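Local coordinates for tyrosine specific protein phosphatase (PDB 4AZ1) that probably removes phosphate from phosphotyrosine in proteins, as a member of the classical protein tyrosine phosphatase family of Trypanosoma cruzi, at residues A[148-161]-A[173-186]. Residues are numbered along the deposited sequence; the frame is centred on the assembly and turned at random.
Sequences NCGLTISEDPGKAY and YLILQRADEPPHKF
Lys159 lies over one face of the Tyr173 ring, its CE 3.7 Å from the ring centroid and close to the normal, which identifies a CH-pi contact. The ammonium has slid past the centre: NZ is 31° off the normal, an off-centre cation-pi pair. Lys159 reaches this position because CG is anti to the backbone N (chi1 -151°) and the chain beyond is extended, laying CG, CD and CE across the ring in turn. At the edge of the same ring, in its plane, Ala160 O approaches CD2. The Tyr161 ring has Glu155 CD over one face, offset toward the rim, and Leu174 CD2 at its edge. The guanidinium of Arg178 receives Leu151 on one face, CG offset toward the rim; a bend at chi3 turns the group back over that leucine. At the edge of the Phe186 ring stands Ile153 CD1, 3.9 Å from CZ.

These groups sit on the antiparallel hairpin of strands 151-164 and 169-177 and on strand 184-191 beside it, within the mixed sheet of the phosphatase domain. Thr152 and Gln177 form a hydrogen-bonded pair, as do Ser154 and Ile175, where Ser154 N meets Ile175 O at 2.9 Å. Ile153 and Leu176 alternate with them on the buried side, Leu176 CD2 lying 3.7 Å from Ile153 CB; Leu108 of helix 101-110 packs on Leu176. On the other side, Phe127 of the second subunit packs against Thr152 and Gln177. Water 1 donates to Ile175 O and bonds Ser154 OG, which also pairs with Ser142.

Beyond the pairing, Asp156 N binds Tyr173 O at 2.8 Å and a type I turn runs to Lys159. Asp156 OD1 accepts from Gly158 N, closing an Asx turn. Asp156 OD2 accepts a hydrogen bond from water 2, which also donates to Leu174 O, and faces Lys185 NZ in a long salt bridge of 3.8 Å.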
loop_
_atom_site.group_PDB
_atom_site.type_symbol
_atom_site.label_atom_id
_atom_site.label_comp_id
_atom_site.label_asym_id
_atom_site.label_seq_id
_atom_site.Cartn_x
_atom_site.Cartn_y
_atom_site.Cartn_z
ATOM N N ASN A 148 5.422 2.040 -5.568
ATOM C CA ASN A 148 6.809 1.607 -5.702
ATOM C C ASN A 148 7.049 0.776 -6.961
ATOM O O ASN A 148 7.748 -0.238 -6.916
ATOM C CB ASN A 148 7.256 0.829 -4.459
ATOM C CG ASN A 148 7.258 1.683 -3.200
ATOM O OD1 ASN A 148 7.561 2.874 -3.244
ATOM N ND2 ASN A 148 6.922 1.077 -2.075
ATOM N N CYS A 149 6.445 1.205 -8.069
ATOM C CA CYS A 149 6.560 0.527 -9.364
ATOM C C CYS A 149 5.972 -0.887 -9.420
ATOM O O CYS A 149 6.193 -1.625 -10.392
ATOM C CB CYS A 149 8.008 0.552 -9.871
ATOM S SG CYS A 149 8.552 2.228 -10.269
ATOM N N GLY A 150 5.225 -1.251 -8.379
ATOM C CA GLY A 150 4.419 -2.457 -8.390
ATOM C C GLY A 150 5.060 -3.732 -7.875
ATOM O O GLY A 150 6.138 -4.133 -8.317
ATOM N N LEU A 151 4.381 -4.381 -6.937
ATOM C CA LEU A 151 4.768 -5.720 -6.503
ATOM C C LEU A 151 3.528 -6.595 -6.486
ATOM O O LEU A 151 2.406 -6.113 -6.278
ATOM C CB LEU A 151 5.399 -5.708 -5.109
ATOM C CG LEU A 151 6.754 -5.023 -4.893
ATOM C CD1 LEU A 151 6.609 -3.728 -4.095
ATOM C CD2 LEU A 151 7.722 -5.964 -4.193
ATOM N N THR A 152 3.728 -7.883 -6.718
ATOM C CA THR A 152 2.654 -8.843 -6.572
ATOM C C THR A 152 3.075 -9.781 -5.455
ATOM O O THR A 152 4.251 -10.144 -5.352
ATOM C CB THR A 152 2.424 -9.609 -7.878
ATOM O OG1 THR A 152 1.971 -8.697 -8.889
ATOM C CG2 THR A 152 1.391 -10.728 -7.698
ATOM N N ILE A 153 2.137 -10.144 -4.590
ATOM C CA ILE A 153 2.411 -11.149 -3.566
ATOM C C ILE A 153 1.396 -12.298 -3.708
ATOM O O ILE A 153 0.189 -12.065 -3.895
ATOM C CB ILE A 153 2.469 -10.510 -2.147
ATOM C CG1 ILE A 153 2.713 -11.566 -1.063
ATOM C CG2 ILE A 153 1.230 -9.718 -1.860
ATOM C CD1 ILE A 153 2.903 -10.937 0.348
ATOM N N SER A 154 1.889 -13.535 -3.670
ATOM C CA SER A 154 1.059 -14.682 -4.020
ATOM C C SER A 154 1.214 -15.791 -3.009
ATOM O O SER A 154 2.233 -15.879 -2.314
ATOM C CB SER A 154 1.450 -15.247 -5.392
ATOM O OG SER A 154 1.613 -14.227 -6.350
ATOM N N GLU A 155 0.210 -16.658 -2.944
ATOM C CA GLU A 155 0.312 -17.862 -2.144
ATOM C C GLU A 155 1.242 -18.830 -2.876
ATOM O O GLU A 155 1.129 -18.990 -4.083
ATOM C CB GLU A 155 -1.069 -18.487 -1.934
ATOM C CG GLU A 155 -1.028 -19.759 -1.086
ATOM C CD GLU A 155 -2.386 -20.169 -0.541
ATOM O OE1 GLU A 155 -3.409 -19.557 -0.945
ATOM O OE2 GLU A 155 -2.417 -21.109 0.296
ATOM N N ASP A 156 2.180 -19.439 -2.157
ATOM C CA ASP A 156 3.089 -20.407 -2.771
ATOM C C ASP A 156 2.281 -21.600 -3.278
ATOM O O ASP A 156 1.631 -22.292 -2.487
ATOM C CB ASP A 156 4.156 -20.847 -1.759
ATOM C CG ASP A 156 5.293 -21.654 -2.396
ATOM O OD1 ASP A 156 5.028 -22.513 -3.281
ATOM O OD2 ASP A 156 6.459 -21.429 -1.991
ATOM N N PRO A 157 2.294 -21.829 -4.609
ATOM C CA PRO A 157 1.476 -22.880 -5.229
ATOM C C PRO A 157 1.816 -24.277 -4.724
ATOM O O PRO A 157 0.978 -25.177 -4.816
ATOM C CB PRO A 157 1.845 -22.798 -6.721
ATOM C CG PRO A 157 2.388 -21.433 -6.917
ATOM C CD PRO A 157 3.014 -21.017 -5.610
ATOM N N GLY A 158 3.032 -24.460 -4.221
ATOM C CA GLY A 158 3.470 -25.782 -3.819
ATOM C C GLY A 158 3.574 -25.917 -2.316
ATOM O O GLY A 158 4.248 -26.816 -1.812
ATOM N N LYS A 159 2.902 -25.023 -1.594
ATOM C CA LYS A 159 2.939 -25.052 -0.142
ATOM C C LYS A 159 1.780 -24.236 0.430
ATOM O O LYS A 159 1.855 -23.011 0.489
ATOM C CB LYS A 159 4.281 -24.498 0.339
ATOM C CG LYS A 159 4.766 -25.058 1.658
ATOM C CD LYS A 159 6.208 -24.644 1.911
ATOM C CE LYS A 159 6.694 -25.146 3.259
ATOM N NZ LYS A 159 8.054 -24.634 3.573
ATOM N N ALA A 160 0.720 -24.919 0.865
ATOM C CA ALA A 160 -0.496 -24.256 1.359
ATOM C C ALA A 160 -0.350 -23.592 2.739
ATOM O O ALA A 160 0.546 -23.938 3.524
ATOM C CB ALA A 160 -1.658 -25.236 1.370
ATOM N N TYR A 161 -1.244 -22.645 3.029
ATOM C CA TYR A 161 -1.283 -21.993 4.338
ATOM C C TYR A 161 -1.495 -23.057 5.408
ATOM O O TYR A 161 -2.280 -23.979 5.204
ATOM C CB TYR A 161 -2.464 -21.029 4.426
ATOM C CG TYR A 161 -2.315 -19.690 3.733
ATOM C CD1 TYR A 161 -1.190 -19.376 2.977
ATOM C CD2 TYR A 161 -3.326 -18.736 3.835
ATOM C CE1 TYR A 161 -1.074 -18.135 2.343
ATOM C CE2 TYR A 161 -3.228 -17.498 3.208
ATOM C CZ TYR A 161 -2.101 -17.204 2.460
ATOM O OH TYR A 161 -2.005 -15.975 1.839
ATOM N N TYR A 173 2.980 -19.226 3.333
ATOM C CA TYR A 173 4.174 -19.309 2.502
ATOM C C TYR A 173 3.878 -18.497 1.249
ATOM O O TYR A 173 2.936 -18.784 0.499
ATOM C CB TYR A 173 4.537 -20.786 2.199
ATOM C CG TYR A 173 4.673 -21.579 3.485
ATOM C CD1 TYR A 173 5.848 -21.529 4.239
ATOM C CD2 TYR A 173 3.612 -22.330 3.977
ATOM C CE1 TYR A 173 5.963 -22.221 5.440
ATOM C CE2 TYR A 173 3.721 -23.031 5.163
ATOM C CZ TYR A 173 4.898 -22.969 5.893
ATOM O OH TYR A 173 5.011 -23.661 7.075
ATOM N N LEU A 174 4.686 -17.469 1.042
ATOM C CA LEU A 174 4.351 -16.413 0.108
ATOM C C LEU A 174 5.450 -16.209 -0.933
ATOM O O LEU A 174 6.616 -16.569 -0.719
ATOM C CB LEU A 174 4.085 -15.115 0.893
ATOM C CG LEU A 174 2.878 -15.187 1.842
ATOM C CD1 LEU A 174 2.871 -14.041 2.852
ATOM C CD2 LEU A 174 1.564 -15.200 1.040
ATOM N N ILE A 175 5.065 -15.651 -2.072
ATOM C CA ILE A 175 6.026 -15.308 -3.107
ATOM C C ILE A 175 5.852 -13.846 -3.501
ATOM O O ILE A 175 4.766 -13.435 -3.938
ATOM C CB ILE A 175 5.880 -16.236 -4.346
ATOM C CG1 ILE A 175 6.080 -17.704 -3.940
ATOM C CG2 ILE A 175 6.884 -15.861 -5.408
ATOM C CD1 ILE A 175 5.907 -18.706 -5.099
ATOM N N LEU A 176 6.904 -13.052 -3.320
ATOM C CA LEU A 176 6.901 -11.660 -3.763
ATOM C C LEU A 176 7.557 -11.568 -5.123
ATOM O O LEU A 176 8.620 -12.172 -5.343
ATOM C CB LEU A 176 7.663 -10.779 -2.775
ATOM C CG LEU A 176 6.832 -10.187 -1.644
ATOM C CD1 LEU A 176 7.731 -9.565 -0.574
ATOM C CD2 LEU A 176 5.895 -9.153 -2.225
ATOM N N GLN A 177 6.935 -10.822 -6.039
ATOM C CA GLN A 177 7.524 -10.634 -7.353
ATOM C C GLN A 177 7.337 -9.216 -7.910
ATOM O O GLN A 177 6.284 -8.596 -7.717
ATOM C CB GLN A 177 6.958 -11.662 -8.339
ATOM C CG GLN A 177 7.879 -11.900 -9.533
ATOM C CD GLN A 177 7.335 -12.940 -10.503
ATOM O OE1 GLN A 177 6.301 -13.566 -10.248
ATOM N NE2 GLN A 177 8.028 -13.126 -11.623
ATOM N N ARG A 178 8.377 -8.711 -8.581
ATOM C CA ARG A 178 8.287 -7.511 -9.415
ATOM C C ARG A 178 8.443 -7.982 -10.846
ATOM O O ARG A 178 9.102 -8.995 -11.094
ATOM C CB ARG A 178 9.415 -6.512 -9.122
ATOM C CG ARG A 178 9.634 -6.161 -7.660
ATOM C CD ARG A 178 10.653 -5.028 -7.517
ATOM N NE ARG A 178 10.013 -3.716 -7.576
ATOM C CZ ARG A 178 9.765 -2.960 -6.512
ATOM N NH1 ARG A 178 10.116 -3.371 -5.302
ATOM N NH2 ARG A 178 9.173 -1.786 -6.655
ATOM N N ALA A 179 7.859 -7.257 -11.793
ATOM C CA ALA A 179 7.962 -7.650 -13.198
ATOM C C ALA A 179 9.408 -7.667 -13.692
ATOM O O ALA A 179 10.194 -6.764 -13.384
ATOM C CB ALA A 179 7.109 -6.750 -14.074
ATOM N N ASP A 180 9.743 -8.712 -14.449
ATOM C CA ASP A 180 11.075 -8.897 -15.028
ATOM C C ASP A 180 12.193 -9.013 -13.982
ATOM O O ASP A 180 13.359 -8.735 -14.276
ATOM C CB ASP A 180 11.385 -7.794 -16.052
ATOM C CG ASP A 180 10.272 -7.614 -17.077
ATOM O OD1 ASP A 180 9.591 -8.611 -17.406
ATOM O OD2 ASP A 180 10.074 -6.473 -17.548
ATOM N N GLU A 181 11.836 -9.429 -12.768
ATOM C CA GLU A 181 12.827 -9.702 -11.737
ATOM C C GLU A 181 12.552 -11.057 -11.084
ATOM O O GLU A 181 11.423 -11.545 -11.123
ATOM C CB GLU A 181 12.860 -8.576 -10.690
ATOM C CG GLU A 181 13.362 -7.241 -11.232
ATOM C CD GLU A 181 13.734 -6.258 -10.135
ATOM O OE1 GLU A 181 14.243 -6.697 -9.079
ATOM O OE2 GLU A 181 13.519 -5.043 -10.330
ATOM N N PRO A 182 13.588 -11.686 -10.501
ATOM C CA PRO A 182 13.359 -13.009 -9.910
ATOM C C PRO A 182 12.445 -12.957 -8.685
ATOM O O PRO A 182 12.541 -12.023 -7.881
ATOM C CB PRO A 182 14.769 -13.476 -9.525
ATOM C CG PRO A 182 15.592 -12.231 -9.463
ATOM C CD PRO A 182 15.014 -11.316 -10.495
ATOM N N PRO A 183 11.544 -13.946 -8.562
ATOM C CA PRO A 183 10.632 -14.025 -7.413
ATOM C C PRO A 183 11.383 -14.245 -6.100
ATOM O O PRO A 183 12.493 -14.779 -6.107
ATOM C CB PRO A 183 9.745 -15.236 -7.735
ATOM C CG PRO A 183 10.491 -16.022 -8.800
ATOM C CD PRO A 183 11.318 -15.024 -9.550
ATOM N N HIS A 184 10.788 -13.818 -4.992
ATOM C CA HIS A 184 11.372 -14.041 -3.678
ATOM C C HIS A 184 10.355 -14.700 -2.755
ATOM O O HIS A 184 9.278 -14.139 -2.499
ATOM C CB HIS A 184 11.868 -12.730 -3.055
ATOM C CG HIS A 184 12.309 -12.871 -1.626
ATOM N ND1 HIS A 184 13.484 -13.502 -1.267
ATOM C CD2 HIS A 184 11.730 -12.479 -0.468
ATOM C CE1 HIS A 184 13.608 -13.488 0.047
ATOM N NE2 HIS A 184 12.560 -12.873 0.559
ATOM N N LYS A 185 10.696 -15.888 -2.261
ATOM C CA LYS A 185 9.840 -16.613 -1.327
ATOM C C LYS A 185 10.120 -16.177 0.103
ATOM O O LYS A 185 11.264 -15.905 0.462
ATOM C CB LYS A 185 10.078 -18.118 -1.443
ATOM C CG LYS A 185 9.710 -18.696 -2.800
ATOM C CD LYS A 185 9.908 -20.200 -2.831
ATOM C CE LYS A 185 9.426 -20.773 -4.154
ATOM N NZ LYS A 185 9.513 -22.256 -4.175
ATOM N N PHE A 186 9.073 -16.098 0.913
ATOM C CA PHE A 186 9.240 -15.865 2.339
ATOM C C PHE A 186 8.069 -16.469 3.114
ATOM O O PHE A 186 7.017 -16.794 2.536
ATOM C CB PHE A 186 9.435 -14.366 2.648
ATOM C CG PHE A 186 8.160 -13.555 2.646
ATOM C CD1 PHE A 186 7.614 -13.091 1.456
ATOM C CD2 PHE A 186 7.518 -13.245 3.844
ATOM C CE1 PHE A 186 6.445 -12.332 1.454
ATOM C CE2 PHE A 186 6.346 -12.486 3.861
ATOM C CZ PHE A 186 5.812 -12.025 2.658
HETATM O O HOH W 1 4.034 -13.184 -6.488
HETATM O O HOH W 2 6.921 -19.429 0.200
HETATM O O HOH W 3 1.118 -20.685 1.347
#